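Local coordinates for phenazine biosynthesis protein PhzF family (Enterococcus faecalis, PDB 1S7J) that probably works as an isomerase of the PhzF family, with a fold related to diaminopimelate epimerase, although its own substrate is not established, at residues K28-E32 with A33-N37; A79-F83 with N84-V88; P212-G215 with K216-N219. All blocks are in the same frame, centred on the assembly; numbering follows the deposited sequence.

Overall arrangement
Each contact is made within its own short, continuous piece of chain, but at different points of their helices. Contact 1 lies on the surface, where a loop turns into the first turns of helix 32-42; a methionine, a tryptophan and a proline carry it. Contacts 2 and 3 are partly buried and sit at the C-terminal ends of helices 72-85 and 207-218, both packed against strands. In contact 2 an asparagine amide folds back on the helix backbone among aromatic rings, whereas contact 3 lays an arginine over a tryptophan and bonds its edge to a tyrosine hydroxyl. Contacts 1 and 3 lie on opposite sides of the chain's centre, their centres about 42 Å apart; those of contacts 1 and 2 are about 22 Å apart.

Contact 1 of 3, residues K28-E32 with A33-N37; sequences KWLPE and AVMQN
With CG beside its backbone N (chi1 -66°), Met35 reaches back along the chain, and a bend at the last torsion (chi3 -94°) turns its methyl group against the indole of Trp29. The sulfur comes up obliquely to the benzo half of the ring system, with SD 3.7 Å from both CE3 and CZ3 of Trp29, and the two side chains cross at about a right angle. Met35 CE lies close to the same CE3. Nearer the backbone, CG of Met35 packs 3.8 Å from CB of Leu30. The CG2 branch of Val34 lies alongside Pro31, pointing the same way, 3.8 Å from CD of the proline. Two backbone bonds tie the turn together, Met35 N to Pro31 O at 3.2 Å and Gln36 N to Glu32 O at 3.0 Å. The side chains of Glu32 and Gln36 run side by side and point the same way, with carboxylate and amide planes 68° apart. Outside the two segments, Trp29 and Met35 settle on strands 47-53 and 56-62, where Arg60 makes a cation-pi contact with the indole. Gln36 is about 10 Å, side chain to side chain, from Glu46, the predicted active-site residue. The arrangement is a helix N-terminus with proline at the N-cap position, joined to its lead-in loop by a Met-aromatic contact.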
ATOM      1  N   LYS A  28      15.385  21.127  -0.648  1.00 37.18           N
ATOM      2  CA  LYS A  28      14.873  21.873   0.501  1.00 37.92           C
ATOM      3  C   LYS A  28      13.341  21.779   0.472  1.00 36.53           C
ATOM      4  O   LYS A  28      12.757  21.374  -0.527  1.00 35.75           O
ATOM      5  CB  LYS A  28      15.328  23.339   0.463  1.00 39.85           C
ATOM      6  CG  LYS A  28      14.991  24.070  -0.819  1.00 44.76           C
ATOM      7  CD  LYS A  28      15.572  25.473  -0.838  1.00 43.35           C
ATOM      8  CE  LYS A  28      15.296  26.158  -2.174  1.00 46.72           C
ATOM      9  NZ  LYS A  28      15.754  27.572  -2.190  1.00 42.73           N
ATOM     10  N   TRP A  29      12.698  22.114   1.574  1.00 33.85           N
ATOM     11  CA  TRP A  29      11.257  22.036   1.643  1.00 32.94           C
ATOM     12  C   TRP A  29      10.477  23.155   0.967  1.00 34.99           C
ATOM     13  O   TRP A  29      10.788  24.338   1.122  1.00 34.63           O
ATOM     14  CB  TRP A  29      10.797  21.903   3.079  1.00 29.72           C
ATOM     15  CG  TRP A  29      10.956  20.536   3.640  1.00 31.16           C
ATOM     16  CD1 TRP A  29      11.719  20.174   4.705  1.00 31.05           C
ATOM     17  CD2 TRP A  29      10.298  19.332   3.190  1.00 28.72           C
ATOM     18  NE1 TRP A  29      11.582  18.830   4.957  1.00 32.09           N
ATOM     19  CE2 TRP A  29      10.716  18.291   4.043  1.00 33.25           C
ATOM     20  CE3 TRP A  29       9.407  19.040   2.159  1.00 30.51           C
ATOM     21  CZ2 TRP A  29      10.268  16.971   3.891  1.00 29.95           C
ATOM     22  CZ3 TRP A  29       8.966  17.728   2.010  1.00 33.31           C
ATOM     23  CH2 TRP A  29       9.400  16.716   2.871  1.00 34.11           C
ATOM     24  N   LEU A  30       9.458  22.751   0.221  1.00 33.31           N
ATOM     25  CA  LEU A  30       8.568  23.677  -0.454  1.00 31.35           C
ATOM     26  C   LEU A  30       7.467  24.004   0.557  1.00 28.23           C
ATOM     27  O   LEU A  30       7.292  23.274   1.538  1.00 27.95           O
ATOM     28  CB  LEU A  30       7.936  22.999  -1.686  1.00 32.46           C
ATOM     29  CG  LEU A  30       8.791  22.775  -2.938  1.00 35.13           C
ATOM     30  CD1 LEU A  30       8.118  21.772  -3.863  1.00 35.45           C
ATOM     31  CD2 LEU A  30       9.023  24.104  -3.654  1.00 33.95           C
ATOM     32  N   PRO A  31       6.754  25.122   0.363  1.00 26.97           N
ATOM     33  CA  PRO A  31       5.680  25.483   1.292  1.00 27.06           C
ATOM     34  C   PRO A  31       4.596  24.398   1.263  1.00 24.34           C
ATOM     35  O   PRO A  31       4.443  23.712   0.254  1.00 26.95           O
ATOM     36  CB  PRO A  31       5.166  26.791   0.717  1.00 26.56           C
ATOM     37  CG  PRO A  31       6.407  27.404   0.120  1.00 29.00           C
ATOM     38  CD  PRO A  31       7.022  26.222  -0.584  1.00 28.85           C
ATOM     39  N   GLU A  32       3.887  24.227   2.367  1.00 26.67           N
ATOM     40  CA  GLU A  32       2.817  23.232   2.471  1.00 29.20           C
ATOM     41  C   GLU A  32       1.818  23.349   1.317  1.00 28.44           C
ATOM     42  O   GLU A  32       1.429  22.336   0.714  1.00 28.83           O
ATOM     43  CB  GLU A  32       2.103  23.403   3.825  1.00 28.62           C
ATOM     44  CG  GLU A  32       0.570  23.237   3.810  1.00 48.83           C
ATOM     45  CD  GLU A  32       0.112  21.788   3.890  1.00 58.89           C
ATOM     46  OE1 GLU A  32      -1.015  21.492   3.413  1.00 65.38           O
ATOM     47  OE2 GLU A  32       0.860  20.946   4.445  1.00 66.70           O
ATOM     48  N   ALA A  33       1.409  24.586   1.025  1.00 30.47           N
ATOM     49  CA  ALA A  33       0.442  24.882  -0.034  1.00 31.19           C
ATOM     50  C   ALA A  33       0.893  24.358  -1.395  1.00 31.15           C
ATOM     51  O   ALA A  33       0.143  23.670  -2.097  1.00 30.95           O
ATOM     52  CB  ALA A  33       0.203  26.385  -0.103  1.00 27.15           C
ATOM     53  N   VAL A  34       2.118  24.684  -1.765  1.00 28.14           N
ATOM     54  CA  VAL A  34       2.672  24.260  -3.029  1.00 27.98           C
ATOM     55  C   VAL A  34       2.684  22.751  -3.186  1.00 27.18           C
ATOM     56  O   VAL A  34       2.435  22.232  -4.279  1.00 27.64           O
ATOM     57  CB  VAL A  34       4.085  24.783  -3.213  1.00 28.31           C
ATOM     58  CG1 VAL A  34       4.636  24.353  -4.557  1.00 23.23           C
ATOM     59  CG2 VAL A  34       4.098  26.294  -3.078  1.00 28.84           C
ATOM     60  N   MET A  35       3.030  22.045  -2.125  1.00 23.10           N
ATOM     61  CA  MET A  35       3.075  20.599  -2.167  1.00 24.11           C
ATOM     62  C   MET A  35       1.680  20.001  -2.314  1.00 20.80           C
ATOM     63  O   MET A  35       1.508  18.930  -2.911  1.00 21.10           O
ATOM     64  CB  MET A  35       3.770  20.050  -0.922  1.00 24.13           C
ATOM     65  CG  MET A  35       5.250  20.404  -0.838  1.00 25.17           C
ATOM     66  SD  MET A  35       6.133  19.408   0.394  1.00 23.83           S
ATOM     67  CE  MET A  35       6.026  20.523   1.803  1.00 20.17           C
ATOM     68  N   GLN A  36       0.697  20.665  -1.714  1.00 22.48           N
ATOM     69  CA  GLN A  36      -0.694  20.235  -1.789  1.00 18.38           C
ATOM     70  C   GLN A  36      -1.162  20.418  -3.224  1.00 19.07           C
ATOM     71  O   GLN A  36      -1.754  19.520  -3.826  1.00 17.08           O
ATOM     72  CB  GLN A  36      -1.563  21.101  -0.877  1.00 25.33           C
ATOM     73  CG  GLN A  36      -3.035  20.701  -0.877  1.00 20.08           C
ATOM     74  CD  GLN A  36      -3.257  19.341  -0.241  1.00 27.29           C
ATOM     75  OE1 GLN A  36      -3.373  19.234   0.984  1.00 33.30           O
ATOM     76  NE2 GLN A  36      -3.307  18.286  -1.064  1.00 30.94           N
ATOM     77  N   ASN A  37      -0.879  21.595  -3.761  1.00 18.86           N
ATOM     78  CA  ASN A  37      -1.257  21.951  -5.118  1.00 19.18           C
ATOM     79  C   ASN A  37      -0.654  21.032  -6.149  1.00 21.10           C
ATOM     80  O   ASN A  37      -1.269  20.758  -7.176  1.00 18.58           O
ATOM     81  CB  ASN A  37      -0.891  23.404  -5.415  1.00 16.20           C
ATOM     82  CG  ASN A  37      -1.932  24.391  -4.895  1.00 17.78           C
ATOM     83  OD1 ASN A  37      -1.618  25.557  -4.644  1.00 21.18           O
ATOM     84  ND2 ASN A  37      -3.165  23.934  -4.780  1.00 23.16           N
TER

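Contact 2 of 3, residues A79-F83 with N84-V88; sequences AFVLF and NYYSV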
ATOM      1  N   ALA A  79      11.624   5.246  -2.045  1.00 20.27           N
ATOM      2  CA  ALA A  79      12.820   4.483  -1.789  1.00 19.80           C
ATOM      3  C   ALA A  79      13.423   4.083  -3.134  1.00 21.16           C
ATOM      4  O   ALA A  79      14.626   4.263  -3.377  1.00 15.73           O
ATOM      5  CB  ALA A  79      12.480   3.229  -0.973  1.00 22.44           C
ATOM      6  N   PHE A  80      12.577   3.522  -3.986  1.00 18.35           N
ATOM      7  CA  PHE A  80      12.957   3.084  -5.309  1.00 19.72           C
ATOM      8  C   PHE A  80      13.728   4.145  -6.084  1.00 21.30           C
ATOM      9  O   PHE A  80      14.761   3.849  -6.665  1.00 21.19           O
ATOM     10  CB  PHE A  80      11.711   2.654  -6.085  1.00 20.27           C
ATOM     11  CG  PHE A  80      11.937   2.447  -7.559  1.00 21.07           C
ATOM     12  CD1 PHE A  80      12.398   1.239  -8.042  1.00 17.38           C
ATOM     13  CD2 PHE A  80      11.652   3.468  -8.466  1.00 19.05           C
ATOM     14  CE1 PHE A  80      12.577   1.042  -9.407  1.00 22.24           C
ATOM     15  CE2 PHE A  80      11.829   3.280  -9.822  1.00 16.34           C
ATOM     16  CZ  PHE A  80      12.288   2.071 -10.296  1.00 20.48           C
ATOM     17  N   VAL A  81      13.229   5.385  -6.096  1.00 18.79           N
ATOM     18  CA  VAL A  81      13.922   6.432  -6.832  1.00 22.89           C
ATOM     19  C   VAL A  81      15.204   6.913  -6.178  1.00 23.99           C
ATOM     20  O   VAL A  81      16.088   7.425  -6.864  1.00 29.22           O
ATOM     21  CB  VAL A  81      13.009   7.623  -7.152  1.00 19.15           C
ATOM     22  CG1 VAL A  81      11.570   7.196  -7.151  1.00 18.12           C
ATOM     23  CG2 VAL A  81      13.259   8.790  -6.257  1.00 20.17           C
ATOM     24  N   LEU A  82      15.284   6.837  -4.843  1.00 22.76           N
ATOM     25  CA  LEU A  82      16.506   7.245  -4.157  1.00 22.43           C
ATOM     26  C   LEU A  82      17.585   6.195  -4.435  1.00 21.95           C
ATOM     27  O   LEU A  82      18.728   6.534  -4.748  1.00 25.77           O
ATOM     28  CB  LEU A  82      16.274   7.398  -2.655  1.00 19.49           C
ATOM     29  CG  LEU A  82      15.589   8.694  -2.217  1.00 22.80           C
ATOM     30  CD1 LEU A  82      15.262   8.642  -0.750  1.00 15.61           C
ATOM     31  CD2 LEU A  82      16.455   9.902  -2.529  1.00 21.01           C
ATOM     32  N   PHE A  83      17.197   4.935  -4.369  1.00 20.66           N
ATOM     33  CA  PHE A  83      18.112   3.831  -4.616  1.00 25.99           C
ATOM     34  C   PHE A  83      18.629   3.776  -6.049  1.00 24.69           C
ATOM     35  O   PHE A  83      19.796   3.460  -6.283  1.00 28.52           O
ATOM     36  CB  PHE A  83      17.432   2.482  -4.313  1.00 24.47           C
ATOM     37  CG  PHE A  83      17.428   2.102  -2.850  1.00 27.77           C
ATOM     38  CD1 PHE A  83      16.216   1.913  -2.168  1.00 29.95           C
ATOM     39  CD2 PHE A  83      18.625   1.897  -2.160  1.00 30.32           C
ATOM     40  CE1 PHE A  83      16.204   1.522  -0.814  1.00 30.48           C
ATOM     41  CE2 PHE A  83      18.623   1.509  -0.809  1.00 28.70           C
ATOM     42  CZ  PHE A  83      17.409   1.320  -0.139  1.00 32.66           C
ATOM     43  N   ASN A  84      17.754   4.056  -7.004  1.00 21.66           N
ATOM     44  CA  ASN A  84      18.122   3.997  -8.407  1.00 18.90           C
ATOM     45  C   ASN A  84      18.564   5.270  -9.081  1.00 18.03           C
ATOM     46  O   ASN A  84      19.211   5.214 -10.113  1.00 22.58           O
ATOM     47  CB  ASN A  84      16.982   3.352  -9.214  1.00 16.77           C
ATOM     48  CG  ASN A  84      16.730   1.925  -8.839  1.00 21.01           C
ATOM     49  OD1 ASN A  84      17.318   1.027  -9.398  1.00 27.42           O
ATOM     50  ND2 ASN A  84      15.881   1.725  -7.844  1.00 20.80           N
ATOM     51  N   TYR A  85      18.211   6.429  -8.525  1.00 16.95           N
ATOM     52  CA  TYR A  85      18.575   7.693  -9.170  1.00 16.35           C
ATOM     53  C   TYR A  85      19.347   8.703  -8.339  1.00 18.65           C
ATOM     54  O   TYR A  85      19.844   9.689  -8.873  1.00 16.35           O
ATOM     55  CB  TYR A  85      17.311   8.368  -9.756  1.00 13.47           C
ATOM     56  CG  TYR A  85      16.554   7.493 -10.750  1.00 20.79           C
ATOM     57  CD1 TYR A  85      15.648   6.539 -10.311  1.00 20.42           C
ATOM     58  CD2 TYR A  85      16.795   7.594 -12.135  1.00 16.33           C
ATOM     59  CE1 TYR A  85      14.997   5.685 -11.206  1.00 21.27           C
ATOM     60  CE2 TYR A  85      16.137   6.736 -13.048  1.00 20.48           C
ATOM     61  CZ  TYR A  85      15.251   5.783 -12.570  1.00 19.42           C
ATOM     62  OH  TYR A  85      14.662   4.879 -13.428  1.00 26.27           O
ATOM     63  N   TYR A  86      19.443   8.473  -7.029  1.00 21.71           N
ATOM     64  CA  TYR A  86      20.165   9.410  -6.165  1.00 25.35           C
ATOM     65  C   TYR A  86      21.362   8.820  -5.493  1.00 30.47           C
ATOM     66  O   TYR A  86      21.883   9.370  -4.509  1.00 24.98           O
ATOM     67  CB  TYR A  86      19.218  10.056  -5.164  1.00 27.52           C
ATOM     68  CG  TYR A  86      18.344  11.088  -5.801  1.00 24.12           C
ATOM     69  CD1 TYR A  86      18.701  12.441  -5.782  1.00 24.31           C
ATOM     70  CD2 TYR A  86      17.173  10.726  -6.479  1.00 21.34           C
ATOM     71  CE1 TYR A  86      17.931  13.398  -6.424  1.00 21.38           C
ATOM     72  CE2 TYR A  86      16.398  11.672  -7.124  1.00 26.84           C
ATOM     73  CZ  TYR A  86      16.781  13.013  -7.093  1.00 26.35           C
ATOM     74  OH  TYR A  86      16.016  13.965  -7.711  1.00 25.70           O
ATOM     75  N   SER A  87      21.820   7.698  -6.039  1.00 38.44           N
ATOM     76  CA  SER A  87      22.995   6.977  -5.570  1.00 44.89           C
ATOM     77  C   SER A  87      23.159   6.771  -4.064  1.00 43.77           C
ATOM     78  O   SER A  87      24.005   7.420  -3.426  1.00 44.04           O
ATOM     79  CB  SER A  87      24.277   7.618  -6.151  1.00 45.81           C
ATOM     80  OG  SER A  87      24.410   7.352  -7.546  1.00 58.56           O
ATOM     81  N   VAL A  88      22.339   5.919  -3.489  1.00 45.48           N
ATOM     82  CA  VAL A  88      22.492   5.618  -2.080  1.00 45.79           C
ATOM     83  C   VAL A  88      23.210   4.269  -2.092  1.00 48.34           C
ATOM     84  O   VAL A  88      22.789   3.334  -2.796  1.00 49.94           O
ATOM     85  CB  VAL A  88      21.137   5.557  -1.311  1.00 44.81           C
ATOM     86  CG1 VAL A  88      20.482   6.930  -1.307  1.00 39.97           C
ATOM     87  CG2 VAL A  88      20.229   4.554  -1.918  1.00 42.38           C
TER
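Asn84 curls back on its own helix to meet Phe80. With CG beside the backbone N (chi1 -64°), its amide comes down on the carbonyl of the preceding turn, and ND2 gives Phe80 O a hydrogen bond of 2.7 Å that is almost straight (176°). The backbone N of Asn84 bonds to the same oxygen at 3.0 Å, so a single carbonyl is gripped twice by one residue. ND2 also lies over one face of the Phe80 ring, 3.5 Å from CD1, and makes a further hydrogen bond to the hydroxyl of Tyr111; these two bonds fix the rotation of the amide, although Asn84 itself is on the exposed side.

The close packing is on the inward side, where Val81 and Leu82 are buried. Val81 O accepts the N-H of Tyr85 at 2.9 Å, and the edges of the Tyr85 and Tyr86 rings both come up to this oxygen. Leu82 CD2 touches CB of Tyr86 at 3.8 Å. Tyr85 is an exposed residue, yet its ring lies back on the helix and on Tyr6, with CE1 of Tyr85 4.2 Å from CE2 of Phe80. Around them stand strands 2-10, 19-25 and 92-97, with Val25 and Leu93 among the neighbours, in keeping with the diaminopimelate epimerase type of fold, in which a helix is wrapped by curved sheet.

The helix gives out at Tyr86, whose N still reaches Leu82 O at 3.1 Å. Beyond it the contact is looser: Ser87 is exposed and turns outward with little contact to the preceding turn. Val88 then returns toward the helix beside Phe83, but that approach is modelled too close to be trusted in detail.

Contact 3 of 3, residues P212-G215 with K216-N219; sequences PYWG and KRLN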
ATOM      1  N   PRO A 212      -0.385 -11.836   9.284  1.00 42.23           N
ATOM      2  CA  PRO A 212      -0.578 -12.594  10.520  1.00 47.42           C
ATOM      3  C   PRO A 212      -1.608 -13.718  10.316  1.00 49.98           C
ATOM      4  O   PRO A 212      -1.344 -14.883  10.622  1.00 48.76           O
ATOM      5  CB  PRO A 212      -1.110 -11.533  11.474  1.00 46.62           C
ATOM      6  CG  PRO A 212      -0.348 -10.335  11.057  1.00 43.24           C
ATOM      7  CD  PRO A 212      -0.457 -10.389   9.553  1.00 44.83           C
ATOM      8  N   TYR A 213      -2.768 -13.343   9.767  1.00 50.24           N
ATOM      9  CA  TYR A 213      -3.848 -14.289   9.518  1.00 54.76           C
ATOM     10  C   TYR A 213      -3.426 -15.518   8.717  1.00 55.36           C
ATOM     11  O   TYR A 213      -3.741 -16.655   9.102  1.00 56.70           O
ATOM     12  CB  TYR A 213      -5.028 -13.591   8.795  1.00 56.98           C
ATOM     13  CG  TYR A 213      -6.117 -14.563   8.365  1.00 59.62           C
ATOM     14  CD1 TYR A 213      -6.021 -15.249   7.151  1.00 61.14           C
ATOM     15  CD2 TYR A 213      -7.191 -14.856   9.203  1.00 60.28           C
ATOM     16  CE1 TYR A 213      -6.952 -16.208   6.790  1.00 62.20           C
ATOM     17  CE2 TYR A 213      -8.137 -15.822   8.843  1.00 63.69           C
ATOM     18  CZ  TYR A 213      -8.002 -16.495   7.631  1.00 64.20           C
ATOM     19  OH  TYR A 213      -8.895 -17.465   7.261  1.00 65.35           O
ATOM     20  N   TRP A 214      -2.799 -15.295   7.577  1.00 55.19           N
ATOM     21  CA  TRP A 214      -2.377 -16.392   6.720  1.00 53.37           C
ATOM     22  C   TRP A 214      -1.159 -17.161   7.198  1.00 54.46           C
ATOM     23  O   TRP A 214      -0.940 -18.304   6.784  1.00 53.60           O
ATOM     24  CB  TRP A 214      -2.202 -15.902   5.286  1.00 52.43           C
ATOM     25  CG  TRP A 214      -3.509 -15.602   4.637  1.00 51.38           C
ATOM     26  CD1 TRP A 214      -4.098 -14.377   4.496  1.00 51.14           C
ATOM     27  CD2 TRP A 214      -4.421 -16.552   4.074  1.00 52.11           C
ATOM     28  NE1 TRP A 214      -5.320 -14.508   3.883  1.00 51.50           N
ATOM     29  CE2 TRP A 214      -5.543 -15.832   3.614  1.00 53.34           C
ATOM     30  CE3 TRP A 214      -4.396 -17.949   3.918  1.00 52.19           C
ATOM     31  CZ2 TRP A 214      -6.641 -16.459   2.998  1.00 50.37           C
ATOM     32  CZ3 TRP A 214      -5.489 -18.573   3.306  1.00 53.16           C
ATOM     33  CH2 TRP A 214      -6.593 -17.827   2.859  1.00 51.58           C
ATOM     34  N   GLY A 215      -0.333 -16.522   8.015  1.00 55.45           N
ATOM     35  CA  GLY A 215       0.834 -17.193   8.545  1.00 58.80           C
ATOM     36  C   GLY A 215       0.353 -18.192   9.577  1.00 59.58           C
ATOM     37  O   GLY A 215       0.766 -19.346   9.581  1.00 57.68           O
ATOM     38  N   LYS A 216      -0.545 -17.732  10.458  1.00 60.40           N
ATOM     39  CA  LYS A 216      -1.110 -18.575  11.499  1.00 63.74           C
ATOM     40  C   LYS A 216      -1.932 -19.704  10.886  1.00 64.11           C
ATOM     41  O   LYS A 216      -1.740 -20.870  11.218  1.00 64.46           O
ATOM     42  CB  LYS A 216      -1.993 -17.742  12.443  1.00 66.07           C
ATOM     43  CG  LYS A 216      -2.650 -18.563  13.553  1.00 68.74           C
ATOM     44  CD  LYS A 216      -3.357 -17.685  14.586  1.00 70.93           C
ATOM     45  CE  LYS A 216      -3.957 -18.539  15.709  1.00 73.17           C
ATOM     46  NZ  LYS A 216      -4.505 -17.715  16.828  1.00 72.41           N
ATOM     47  N   ARG A 217      -2.844 -19.345   9.987  1.00 64.81           N
ATOM     48  CA  ARG A 217      -3.699 -20.322   9.336  1.00 65.77           C
ATOM     49  C   ARG A 217      -2.941 -21.332   8.444  1.00 66.52           C
ATOM     50  O   ARG A 217      -3.288 -22.514   8.421  1.00 67.25           O
ATOM     51  CB  ARG A 217      -4.792 -19.618   8.525  1.00 66.47           C
ATOM     52  CG  ARG A 217      -5.943 -20.527   8.138  1.00 64.43           C
ATOM     53  CD  ARG A 217      -6.200 -20.501   6.643  1.00 63.72           C
ATOM     54  NE  ARG A 217      -7.476 -19.868   6.324  1.00 65.78           N
ATOM     55  CZ  ARG A 217      -8.381 -20.385   5.500  1.00 65.88           C
ATOM     56  NH1 ARG A 217      -9.516 -19.737   5.270  1.00 65.72           N
ATOM     57  NH2 ARG A 217      -8.152 -21.553   4.903  1.00 65.63           N
ATOM     58  N   LEU A 218      -1.951 -20.853   7.690  1.00 67.28           N
ATOM     59  CA  LEU A 218      -1.169 -21.740   6.812  1.00 68.85           C
ATOM     60  C   LEU A 218       0.030 -22.342   7.512  1.00 70.53           C
ATOM     61  O   LEU A 218       0.650 -23.292   7.002  1.00 68.70           O
ATOM     62  CB  LEU A 218      -0.710 -20.996   5.555  1.00 69.36           C
ATOM     63  CG  LEU A 218      -1.787 -20.595   4.551  1.00 69.96           C
ATOM     64  CD1 LEU A 218      -1.140 -19.984   3.320  1.00 67.99           C
ATOM     65  CD2 LEU A 218      -2.616 -21.816   4.166  1.00 71.19           C
ATOM     66  N   ASN A 219       0.373 -21.775   8.666  1.00 73.77           N
ATOM     67  CA  ASN A 219       1.498 -22.231   9.485  1.00 76.90           C
ATOM     68  C   ASN A 219       2.838 -22.067   8.741  1.00 76.33           C
ATOM     69  O   ASN A 219       3.545 -23.045   8.465  1.00 76.72           O
ATOM     70  CB  ASN A 219       1.277 -23.695   9.905  1.00 80.48           C
ATOM     71  CG  ASN A 219       1.981 -24.052  11.196  1.00 82.67           C
ATOM     72  OD1 ASN A 219       2.361 -25.208  11.408  1.00 84.24           O
ATOM     73  ND2 ASN A 219       2.144 -23.069  12.090  1.00 82.76           N
TER
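The guanidinium of Arg217 has Trp214 over one face and Tyr213 at its edge. CZ3 of Trp214 sits 3.8 Å above the guanidinium plane, offset toward the rim, and the indole and guanidinium planes are only 22° apart. At the edge, the Tyr213 hydroxyl lies nearly in the guanidinium plane and takes two hydrogen bonds, from Arg217 NE at 2.9 Å and from Arg217 NH1 to the same OH at 3.1 Å. The indole has its own layers: CE1 of Tyr213 stands 3.5 Å above the middle of the Trp214 ring, while CG of Leu218 meets its edge, 3.8 Å from CE3 of Trp214. Bends at chi2 and chi3 of Arg217 (-126° and -112°) lay the chain along both aromatics and turn NE to the hydroxyl.

The end of helix 207-218 is held here by strands 146-149, 175-180 and 222-227, part of the helix-and-sheet packing of a diaminopimelate epimerase-like fold. Trp214 stacks with Phe186 and rests on strand 175-180, and Tyr213 meets Tyr141 and Phe147. Tyr213 OH, besides taking the two N-H bonds from Arg217, also hydrogen-bonds to Glu139, which is in turn a long, weak ion-pair partner of Arg217.

The helix ends just beyond. Leu218 N still bonds to Trp214 O at 2.9 Å, but Asn219 takes a positive phi and offers Gly215 O only a weak, bent bond from its N.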